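Local coordinates for fimbrium subunit Fim1C (Bacteroides vulgatus, PDB 4QB7), which probably serves as a component of the fimbrium tip, in filamentous surface appendages that mediate cell adhesion and biofilm formation, at residues T201-A206 against F270-N274; R12-L16 against Y78-W84; D185-T191 against T240-Y245. All coordinates share one frame; numbering follows the deposited sequence.

Contact 1: T201-A206 against F270-N274; sequences TLYNKA and FIPVN. With SO4 (sulfate ion), chain Q.
Phe270, the last residue of strand 259-270, meets Leu202 through one methyl: CD2 of the leucine sits 4.0 Å from CD1 of the phenylalanine ring, the two side chains crossing at about a right angle. Leu195 and Phe319 also touch both residues. Ile271 follows and touches Tyr203, the corner and Ala206. Its CG2 packs 3.9 Å from Ala206 CB and also meets Tyr203 CB. CG1 anti to the carbonyl carbon (chi1 -63°) and a further anti step at chi2 bring CD1 to the backbone of the corner at Asn204 and Lys205, where it lies 3.7 Å from Asn204 O. Trp215 and Phe126 close in on the same isoleucine. The two backbones share no direct hydrogen bond here; water does the joining. One water donates to Ile271 O and, at 2.6 Å, to Tyr203 O. A second accepts from Tyr203 N and donates to Pro272 O, 2.8 Å from that oxygen. Val273 ends the apolar row, placing CG2 3.7 Å from Leu202 CD1 and CG1 beside Thr201 CG2, so that the forked end of Leu202 touches Phe270 with one branch and Val273 with the other. At the outer end of Tyr203, OH donates to O4 of a sulfate ion at 2.6 Å; that oxygen lies in the plane of the ring. The ion is probably from the crystallisation liquor. The whole is a water-bridged junction between two sheets of the fimbrillin-like fold: the exit of strand 259-270 from the mixed sheet, packed against the bent start of strand 203-209 in a smaller antiparallel one.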
loop_
_atom_site.group_PDB
_atom_site.type_symbol
_atom_site.label_atom_id
_atom_site.label_comp_id
_atom_site.label_asym_id
_atom_site.label_seq_id
_atom_site.Cartn_x
_atom_site.Cartn_y
_atom_site.Cartn_z
ATOM N N THR A 201 -9.548 -14.204 -4.284
ATOM C CA THR A 201 -8.096 -13.994 -4.272
ATOM C C THR A 201 -7.650 -12.746 -3.506
ATOM O O THR A 201 -6.765 -12.851 -2.669
ATOM C CB THR A 201 -7.586 -13.923 -5.738
ATOM O OG1 THR A 201 -7.999 -15.095 -6.440
ATOM C CG2 THR A 201 -6.078 -13.773 -5.841
ATOM N N LEU A 202 -8.203 -11.577 -3.841
ATOM C CA LEU A 202 -7.826 -10.271 -3.308
ATOM C C LEU A 202 -8.785 -9.796 -2.223
ATOM O O LEU A 202 -9.952 -9.528 -2.509
ATOM C CB LEU A 202 -7.760 -9.236 -4.457
ATOM C CG LEU A 202 -7.104 -7.891 -4.151
ATOM C CD1 LEU A 202 -5.634 -8.058 -3.794
ATOM C CD2 LEU A 202 -7.242 -6.943 -5.309
ATOM N N TYR A 203 -8.270 -9.639 -0.990
ATOM C CA TYR A 203 -9.074 -9.160 0.128
ATOM C C TYR A 203 -9.349 -7.681 0.006
ATOM O O TYR A 203 -8.450 -6.915 -0.381
ATOM C CB TYR A 203 -8.353 -9.383 1.485
ATOM C CG TYR A 203 -8.107 -10.814 1.906
ATOM C CD1 TYR A 203 -9.061 -11.799 1.685
ATOM C CD2 TYR A 203 -6.958 -11.165 2.614
ATOM C CE1 TYR A 203 -8.847 -13.115 2.083
ATOM C CE2 TYR A 203 -6.728 -12.486 3.010
ATOM C CZ TYR A 203 -7.678 -13.455 2.739
ATOM O OH TYR A 203 -7.485 -14.763 3.105
ATOM N N ASN A 204 -10.555 -7.258 0.420
ATOM C CA ASN A 204 -10.840 -5.831 0.505
ATOM C C ASN A 204 -10.835 -5.454 1.983
ATOM O O ASN A 204 -10.669 -4.293 2.321
ATOM C CB ASN A 204 -12.135 -5.444 -0.196
ATOM C CG ASN A 204 -13.361 -5.906 0.503
ATOM O OD1 ASN A 204 -13.468 -7.052 0.919
ATOM N ND2 ASN A 204 -14.271 -4.989 0.725
ATOM N N LYS A 205 -10.985 -6.462 2.862
ATOM C CA LYS A 205 -10.981 -6.319 4.313
ATOM C C LYS A 205 -10.218 -7.510 4.891
ATOM O O LYS A 205 -10.443 -8.629 4.440
ATOM C CB LYS A 205 -12.425 -6.226 4.844
ATOM C CG LYS A 205 -12.523 -5.490 6.174
ATOM C CD LYS A 205 -13.925 -5.552 6.786
ATOM C CE LYS A 205 -14.089 -4.618 7.964
ATOM N NZ LYS A 205 -15.496 -4.587 8.435
ATOM N N ALA A 206 -9.269 -7.279 5.830
ATOM C CA ALA A 206 -8.451 -8.366 6.399
ATOM C C ALA A 206 -7.835 -7.998 7.771
ATOM O O ALA A 206 -7.829 -6.819 8.161
ATOM C CB ALA A 206 -7.348 -8.761 5.419
ATOM N N PHE A 270 -2.739 -2.055 -1.856
ATOM C CA PHE A 270 -3.693 -3.134 -1.578
ATOM C C PHE A 270 -3.243 -4.052 -0.460
ATOM O O PHE A 270 -2.039 -4.163 -0.238
ATOM C CB PHE A 270 -3.852 -3.998 -2.852
ATOM C CG PHE A 270 -4.652 -3.387 -3.972
ATOM C CD1 PHE A 270 -6.040 -3.417 -3.951
ATOM C CD2 PHE A 270 -4.021 -2.794 -5.055
ATOM C CE1 PHE A 270 -6.782 -2.840 -4.988
ATOM C CE2 PHE A 270 -4.765 -2.253 -6.110
ATOM C CZ PHE A 270 -6.139 -2.277 -6.066
ATOM N N ILE A 271 -4.214 -4.780 0.186
ATOM C CA ILE A 271 -3.934 -5.874 1.116
ATOM C C ILE A 271 -3.222 -6.918 0.216
ATOM O O ILE A 271 -3.711 -7.201 -0.896
ATOM C CB ILE A 271 -5.197 -6.411 1.841
ATOM C CG1 ILE A 271 -5.846 -5.326 2.717
ATOM C CG2 ILE A 271 -4.853 -7.636 2.684
ATOM C CD1 ILE A 271 -7.238 -5.575 3.081
ATOM N N PRO A 272 -2.003 -7.374 0.594
ATOM C CA PRO A 272 -1.257 -8.276 -0.302
ATOM C C PRO A 272 -1.928 -9.638 -0.494
ATOM O O PRO A 272 -2.836 -10.012 0.270
ATOM C CB PRO A 272 0.103 -8.410 0.400
ATOM C CG PRO A 272 -0.189 -8.175 1.820
ATOM C CD PRO A 272 -1.263 -7.137 1.853
ATOM N N VAL A 273 -1.496 -10.373 -1.520
ATOM C CA VAL A 273 -2.007 -11.726 -1.767
ATOM C C VAL A 273 -0.958 -12.693 -1.192
ATOM O O VAL A 273 0.228 -12.562 -1.503
ATOM C CB VAL A 273 -2.332 -12.003 -3.270
ATOM C CG1 VAL A 273 -2.786 -13.434 -3.470
ATOM C CG2 VAL A 273 -3.405 -11.048 -3.783
ATOM N N ASN A 274 -1.384 -13.627 -0.334
ATOM C CA ASN A 274 -0.517 -14.632 0.295
ATOM C C ASN A 274 0.714 -14.015 0.944
ATOM O O ASN A 274 1.811 -14.573 0.856
ATOM C CB ASN A 274 -0.107 -15.706 -0.707
ATOM C CG ASN A 274 -1.266 -16.511 -1.186
ATOM O OD1 ASN A 274 -2.132 -16.925 -0.410
ATOM N ND2 ASN A 274 -1.317 -16.722 -2.484
HETATM S S SO4 Q . -5.669 -16.732 5.552
HETATM O O1 SO4 Q . -5.448 -17.738 4.499
HETATM O O2 SO4 Q . -6.937 -16.983 6.254
HETATM O O3 SO4 Q . -4.559 -16.791 6.509
HETATM O O4 SO4 Q . -5.689 -15.414 4.929
HETATM O O HOH W 1 -5.457 -10.498 -0.634
HETATM O O HOH W 2 -6.296 -5.915 -1.488
#

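Contact 2: R12-L16 against Y78-W84; sequences RTIGL and YTNLRFW. With SO4 (sulfate ion), chain O.
Arg12 and Trp84 are bonded twice, beside a single beta bridge of Thr13 with Phe83 that ties the N-terminal chain of this fimbrillin-like fold to the loop between strands 75-77 and 90-97. Trp84 N donates to Arg12 O at 2.6 Å, and Arg12 NH1 donates back to Trp84 O at 3.0 Å, the acceptor tilted 22° from the guanidinium plane. One face of that guanidinium lies against Phe83 CB, and NH1 also forms a salt bridge with a further sulfate. Ile14 is the apolar centre: CG1 stands over the five-membered ring of Trp84, 3.6 Å from its centroid and only 7° off the normal, a CH-pi contact. Its CB meets Tyr78 OH, which donates to Ile14 O at 3.0 Å, in the carbonyl plane on a lone pair. Farther along, Leu16 CD1 touches Tyr78 CD1.

Behind this shell stand Gly158 and strand 159-178. Gly158 O accepts from Trp84 NE1, Val160 packs on Ile14 and Trp84, and Gly15 pairs its backbone with both. Ile91 and Phe93 of strand 90-97 also touch Trp84. Residues 12-16 lie in a predicted propeptide, still present in this model; its removal, if it occurs, would take this side of the contact away. O4 of a sulfate ion lies over one face of the Tyr78 ring, toward its rim, and accepts from Tyr78 N at 3.2 Å.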
loop_
_atom_site.group_PDB
_atom_site.type_symbol
_atom_site.label_atom_id
_atom_site.label_comp_id
_atom_site.label_asym_id
_atom_site.label_seq_id
_atom_site.Cartn_x
_atom_site.Cartn_y
_atom_site.Cartn_z
ATOM N N ARG A 12 13.652 9.847 33.558
ATOM C CA ARG A 12 12.709 8.735 33.527
ATOM C C ARG A 12 11.596 8.907 32.456
ATOM O O ARG A 12 10.895 7.940 32.183
ATOM C CB ARG A 12 12.101 8.528 34.929
ATOM C CG ARG A 12 11.984 7.057 35.357
ATOM C CD ARG A 12 11.793 6.828 36.854
ATOM N NE ARG A 12 10.812 7.722 37.484
ATOM C CZ ARG A 12 9.515 7.452 37.642
ATOM N NH1 ARG A 12 9.006 6.305 37.200
ATOM N NH2 ARG A 12 8.717 8.333 38.233
ATOM N N THR A 13 11.449 10.084 31.822
ATOM C CA THR A 13 10.397 10.224 30.801
ATOM C C THR A 13 10.820 9.511 29.472
ATOM O O THR A 13 12.006 9.441 29.100
ATOM C CB THR A 13 9.928 11.687 30.600
ATOM O OG1 THR A 13 8.899 11.717 29.598
ATOM C CG2 THR A 13 11.065 12.646 30.246
ATOM N N ILE A 14 9.807 8.933 28.819
ATOM C CA ILE A 14 9.938 8.133 27.616
ATOM C C ILE A 14 9.988 9.055 26.424
ATOM O O ILE A 14 9.067 9.841 26.206
ATOM C CB ILE A 14 8.794 7.079 27.532
ATOM C CG1 ILE A 14 8.879 6.131 28.748
ATOM C CG2 ILE A 14 8.829 6.299 26.192
ATOM C CD1 ILE A 14 7.721 5.376 29.044
ATOM N N GLY A 15 11.096 8.980 25.703
ATOM C CA GLY A 15 11.321 9.763 24.506
ATOM C C GLY A 15 10.901 8.976 23.290
ATOM O O GLY A 15 10.881 7.732 23.323
ATOM N N LEU A 16 10.520 9.700 22.218
ATOM C CA LEU A 16 10.109 9.070 20.971
ATOM C C LEU A 16 10.985 9.518 19.849
ATOM O O LEU A 16 11.357 10.683 19.781
ATOM C CB LEU A 16 8.636 9.357 20.587
ATOM C CG LEU A 16 7.536 9.124 21.602
ATOM C CD1 LEU A 16 6.210 9.477 21.002
ATOM C CD2 LEU A 16 7.531 7.698 22.101
ATOM N N TYR A 78 3.585 13.016 22.865
ATOM C CA TYR A 78 2.308 12.413 23.229
ATOM C C TYR A 78 1.783 13.234 24.409
ATOM O O TYR A 78 2.587 13.865 25.106
ATOM C CB TYR A 78 2.462 10.902 23.532
ATOM C CG TYR A 78 3.495 10.567 24.590
ATOM C CD1 TYR A 78 4.842 10.447 24.265
ATOM C CD2 TYR A 78 3.122 10.320 25.906
ATOM C CE1 TYR A 78 5.798 10.135 25.233
ATOM C CE2 TYR A 78 4.066 9.991 26.881
ATOM C CZ TYR A 78 5.406 9.908 26.542
ATOM O OH TYR A 78 6.357 9.604 27.491
ATOM N N THR A 79 0.453 13.295 24.591
ATOM C CA THR A 79 -0.196 14.098 25.638
ATOM C C THR A 79 -0.166 13.405 27.024
ATOM O O THR A 79 0.271 14.033 27.999
ATOM C CB THR A 79 -1.629 14.477 25.230
ATOM O OG1 THR A 79 -2.399 13.286 25.048
ATOM C CG2 THR A 79 -1.674 15.314 23.951
ATOM N N ASN A 80 -0.615 12.133 27.119
ATOM C CA ASN A 80 -0.646 11.402 28.398
ATOM C C ASN A 80 0.753 10.945 28.778
ATOM O O ASN A 80 1.179 9.883 28.328
ATOM C CB ASN A 80 -1.614 10.201 28.340
ATOM C CG ASN A 80 -3.050 10.588 28.131
ATOM O OD1 ASN A 80 -3.580 10.499 27.019
ATOM N ND2 ASN A 80 -3.705 11.046 29.193
ATOM N N LEU A 81 1.467 11.733 29.599
ATOM C CA LEU A 81 2.840 11.416 29.997
ATOM C C LEU A 81 2.988 10.129 30.813
ATOM O O LEU A 81 2.162 9.784 31.661
ATOM C CB LEU A 81 3.541 12.562 30.723
ATOM C CG LEU A 81 4.976 12.788 30.217
ATOM C CD1 LEU A 81 4.993 13.356 28.763
ATOM C CD2 LEU A 81 5.764 13.651 31.180
ATOM N N ARG A 82 4.037 9.399 30.458
ATOM C CA ARG A 82 4.432 8.113 30.987
ATOM C C ARG A 82 5.911 8.140 31.248
ATOM O O ARG A 82 6.661 8.829 30.547
ATOM C CB ARG A 82 4.091 6.989 29.994
ATOM C CG ARG A 82 2.613 6.726 29.777
ATOM C CD ARG A 82 1.976 5.883 30.867
ATOM N NE ARG A 82 0.590 5.572 30.516
ATOM C CZ ARG A 82 -0.447 6.367 30.765
ATOM N NH1 ARG A 82 -0.274 7.520 31.406
ATOM N NH2 ARG A 82 -1.667 6.014 30.382
ATOM N N PHE A 83 6.333 7.352 32.237
ATOM C CA PHE A 83 7.708 7.283 32.684
ATOM C C PHE A 83 8.219 5.879 32.649
ATOM O O PHE A 83 7.433 4.950 32.822
ATOM C CB PHE A 83 7.785 7.830 34.125
ATOM C CG PHE A 83 7.397 9.289 34.231
ATOM C CD1 PHE A 83 6.058 9.665 34.350
ATOM C CD2 PHE A 83 8.361 10.286 34.186
ATOM C CE1 PHE A 83 5.693 11.013 34.395
ATOM C CE2 PHE A 83 7.997 11.631 34.255
ATOM C CZ PHE A 83 6.663 11.984 34.347
ATOM N N TRP A 84 9.541 5.703 32.483
ATOM C CA TRP A 84 10.152 4.378 32.537
ATOM C C TRP A 84 9.979 3.839 33.938
ATOM O O TRP A 84 9.980 4.633 34.885
ATOM C CB TRP A 84 11.644 4.415 32.173
ATOM C CG TRP A 84 11.932 4.721 30.730
ATOM C CD1 TRP A 84 12.413 5.889 30.228
ATOM C CD2 TRP A 84 11.777 3.831 29.603
ATOM N NE1 TRP A 84 12.547 5.800 28.862
ATOM C CE2 TRP A 84 12.157 4.549 28.451
ATOM C CE3 TRP A 84 11.349 2.498 29.458
ATOM C CZ2 TRP A 84 12.151 3.973 27.169
ATOM C CZ3 TRP A 84 11.307 1.940 28.191
ATOM C CH2 TRP A 84 11.727 2.664 27.064
HETATM S S SO4 O . 6.944 13.771 25.274
HETATM O O1 SO4 O . 7.109 15.128 24.743
HETATM O O2 SO4 O . 7.602 12.776 24.405
HETATM O O3 SO4 O . 7.566 13.687 26.597
HETATM O O4 SO4 O . 5.508 13.516 25.374
#

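Contact 3: D185-T191 against T240-Y245; sequences DTKIFVT and TDQWGY. With SO4 (sulfate ion), chain K.
A type I' beta turn, Gln242 to Tyr245, lies against the face of strand 186-196 that carries Lys187, Phe189 and Thr191. The main meeting is an offset stack of the Phe189 and Tyr245 rings, centroids 4.6 Å apart and planes at 17°. Their side chains pass in opposite directions, bringing Tyr245 CE2 over one face of the phenylalanine. Tyr245 reaches this far because CG stands anti to its own nitrogen (chi1 179°); OH ends beside Phe189 CB and Thr191 CG2 and is hydrogen-bonded to Asp292 of the adjoining strand 286-296. Thr240 approaches Phe189 from the far end of the ring, CG2 3.6 Å from CE1. Thr191 OG1 hydrogen-bonds O1 of a sulfate ion that Asn290 ND2 also holds.

Towards the start of the strand Lys187, extended as far as CE and bent at chi4, crosses Gln242 at about a right angle, its CD 3.7 Å from Gln242 CD, and its CE lies 3.9 Å from Trp243 CH2. The indole reaches on to the backbone of Asp185, CZ3 3.5 Å from its carbonyl O, and takes Gln242 NE2 over one face.

Two backbone bonds close the turn, Gln242 N to Tyr245 O at 3.0 Å and Tyr245 N to Gln242 O at 2.9 Å. This reciprocal pair is typical of a two-residue type I' hairpin turn, here set against strand 186-196 of an antiparallel sheet.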
loop_
_atom_site.group_PDB
_atom_site.type_symbol
_atom_site.label_atom_id
_atom_site.label_comp_id
_atom_site.label_asym_id
_atom_site.label_seq_id
_atom_site.Cartn_x
_atom_site.Cartn_y
_atom_site.Cartn_z
ATOM N N ASP A 185 2.953 8.198 -38.604
ATOM C CA ASP A 185 1.533 8.270 -38.924
ATOM C C ASP A 185 0.603 7.393 -38.071
ATOM O O ASP A 185 -0.603 7.351 -38.360
ATOM C CB ASP A 185 1.360 7.920 -40.397
ATOM C CG ASP A 185 1.590 9.100 -41.329
ATOM O OD1 ASP A 185 2.380 10.027 -40.946
ATOM O OD2 ASP A 185 0.975 9.113 -42.445
ATOM N N THR A 186 1.137 6.719 -37.030
ATOM C CA THR A 186 0.343 5.866 -36.156
ATOM C C THR A 186 0.737 6.116 -34.707
ATOM O O THR A 186 1.942 6.263 -34.395
ATOM C CB THR A 186 0.486 4.396 -36.560
ATOM O OG1 THR A 186 -0.105 4.236 -37.851
ATOM C CG2 THR A 186 -0.200 3.445 -35.601
ATOM N N LYS A 187 -0.302 6.218 -33.821
ATOM C CA LYS A 187 -0.101 6.415 -32.384
ATOM C C LYS A 187 -1.034 5.485 -31.605
ATOM O O LYS A 187 -2.032 5.019 -32.155
ATOM C CB LYS A 187 -0.286 7.904 -32.002
ATOM C CG LYS A 187 0.759 8.806 -32.704
ATOM C CD LYS A 187 0.783 10.227 -32.280
ATOM C CE LYS A 187 1.815 11.020 -33.050
ATOM N NZ LYS A 187 3.211 10.584 -32.753
ATOM N N ILE A 188 -0.656 5.128 -30.374
ATOM C CA ILE A 188 -1.484 4.289 -29.499
ATOM C C ILE A 188 -1.835 5.131 -28.288
ATOM O O ILE A 188 -0.940 5.728 -27.668
ATOM C CB ILE A 188 -0.862 2.921 -29.063
ATOM C CG1 ILE A 188 -0.476 2.064 -30.232
ATOM C CG2 ILE A 188 -1.822 2.126 -28.122
ATOM C CD1 ILE A 188 0.233 0.816 -29.790
ATOM N N PHE A 189 -3.126 5.140 -27.929
ATOM C CA PHE A 189 -3.644 5.871 -26.770
ATOM C C PHE A 189 -4.393 4.941 -25.824
ATOM O O PHE A 189 -5.278 4.203 -26.268
ATOM C CB PHE A 189 -4.562 7.010 -27.225
ATOM C CG PHE A 189 -3.894 8.028 -28.112
ATOM C CD1 PHE A 189 -3.158 9.077 -27.565
ATOM C CD2 PHE A 189 -4.012 7.953 -29.496
ATOM C CE1 PHE A 189 -2.542 10.022 -28.392
ATOM C CE2 PHE A 189 -3.413 8.911 -30.319
ATOM C CZ PHE A 189 -2.704 9.949 -29.762
ATOM N N VAL A 190 -4.039 4.954 -24.532
ATOM C CA VAL A 190 -4.753 4.133 -23.549
ATOM C C VAL A 190 -5.863 5.019 -22.962
ATOM O O VAL A 190 -5.611 6.182 -22.607
ATOM C CB VAL A 190 -3.814 3.510 -22.494
ATOM C CG1 VAL A 190 -4.604 2.895 -21.333
ATOM C CG2 VAL A 190 -2.900 2.474 -23.143
ATOM N N THR A 191 -7.106 4.495 -22.934
ATOM C CA THR A 191 -8.282 5.266 -22.513
ATOM C C THR A 191 -8.975 4.678 -21.278
ATOM O O THR A 191 -9.821 5.338 -20.670
ATOM C CB THR A 191 -9.271 5.316 -23.690
ATOM O OG1 THR A 191 -9.575 3.973 -24.073
ATOM C CG2 THR A 191 -8.699 6.040 -24.917
ATOM N N THR A 240 -6.321 15.301 -25.887
ATOM C CA THR A 240 -5.628 14.894 -27.097
ATOM C C THR A 240 -6.211 15.668 -28.276
ATOM O O THR A 240 -7.372 16.044 -28.248
ATOM C CB THR A 240 -5.750 13.362 -27.270
ATOM O OG1 THR A 240 -5.505 12.695 -26.025
ATOM C CG2 THR A 240 -4.804 12.822 -28.303
ATOM N N ASP A 241 -5.399 15.933 -29.285
ATOM C CA ASP A 241 -5.822 16.562 -30.528
ATOM C C ASP A 241 -4.844 16.162 -31.589
ATOM O O ASP A 241 -3.936 16.921 -31.942
ATOM C CB ASP A 241 -5.983 18.082 -30.426
ATOM C CG ASP A 241 -6.678 18.677 -31.635
ATOM O OD1 ASP A 241 -7.395 17.911 -32.364
ATOM O OD2 ASP A 241 -6.535 19.902 -31.851
ATOM N N GLN A 242 -5.021 14.930 -32.065
ATOM C CA GLN A 242 -4.151 14.266 -33.007
ATOM C C GLN A 242 -4.945 13.812 -34.194
ATOM O O GLN A 242 -5.633 12.806 -34.096
ATOM C CB GLN A 242 -3.510 13.039 -32.287
ATOM C CG GLN A 242 -2.201 12.510 -32.912
ATOM C CD GLN A 242 -1.063 13.458 -32.679
ATOM O OE1 GLN A 242 -0.646 13.700 -31.529
ATOM N NE2 GLN A 242 -0.604 14.083 -33.751
ATOM N N TRP A 243 -4.852 14.527 -35.320
ATOM C CA TRP A 243 -5.521 14.185 -36.587
ATOM C C TRP A 243 -7.018 13.912 -36.409
ATOM O O TRP A 243 -7.521 12.939 -36.946
ATOM C CB TRP A 243 -4.843 12.944 -37.247
ATOM C CG TRP A 243 -3.347 12.948 -37.233
ATOM C CD1 TRP A 243 -2.524 13.948 -37.659
ATOM C CD2 TRP A 243 -2.492 11.875 -36.817
ATOM N NE1 TRP A 243 -1.206 13.580 -37.500
ATOM C CE2 TRP A 243 -1.156 12.302 -37.011
ATOM C CE3 TRP A 243 -2.721 10.583 -36.306
ATOM C CZ2 TRP A 243 -0.058 11.492 -36.705
ATOM C CZ3 TRP A 243 -1.630 9.779 -36.008
ATOM C CH2 TRP A 243 -0.318 10.241 -36.189
ATOM N N GLY A 244 -7.710 14.754 -35.653
ATOM C CA GLY A 244 -9.129 14.587 -35.349
ATOM C C GLY A 244 -9.421 13.772 -34.102
ATOM O O GLY A 244 -10.527 13.838 -33.563
ATOM N N TYR A 245 -8.443 12.985 -33.631
ATOM C CA TYR A 245 -8.598 12.157 -32.430
ATOM C C TYR A 245 -8.533 13.063 -31.217
ATOM O O TYR A 245 -7.525 13.734 -31.039
ATOM C CB TYR A 245 -7.536 11.033 -32.377
ATOM C CG TYR A 245 -7.638 10.163 -31.143
ATOM C CD1 TYR A 245 -8.482 9.054 -31.114
ATOM C CD2 TYR A 245 -6.919 10.467 -29.985
ATOM C CE1 TYR A 245 -8.567 8.241 -29.984
ATOM C CE2 TYR A 245 -7.022 9.679 -28.844
ATOM C CZ TYR A 245 -7.825 8.554 -28.858
ATOM O OH TYR A 245 -7.881 7.753 -27.754
HETATM S S SO4 K . -12.729 3.982 -23.000
HETATM O O1 SO4 K . -12.026 4.203 -24.211
HETATM O O2 SO4 K . -13.882 3.167 -23.313
HETATM O O3 SO4 K . -11.857 3.257 -22.126
HETATM O O4 SO4 K . -13.123 5.286 -22.393
#

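The three contacts are strung along an elongated beta protein and none touches another. Contact 1 lies nearest the middle, its centre about 11 Å from that of the chain, whereas contacts 2 and 3 sit on opposite sides of the chain's centre, their own centres about 61 Å apart. Contact 1 is about 36 Å from each of them, centre to centre, though its nearest atoms come within about 16 Å of contact 3 and about 25 Å of contact 2. The segments of contacts 1 and 3 alternate along the chain, strand 203-209 following strand 186-196; contact 2 closes earlier. A sulfate, probably from the crystallisation liquor, lies at each contact; no ligand site joins them.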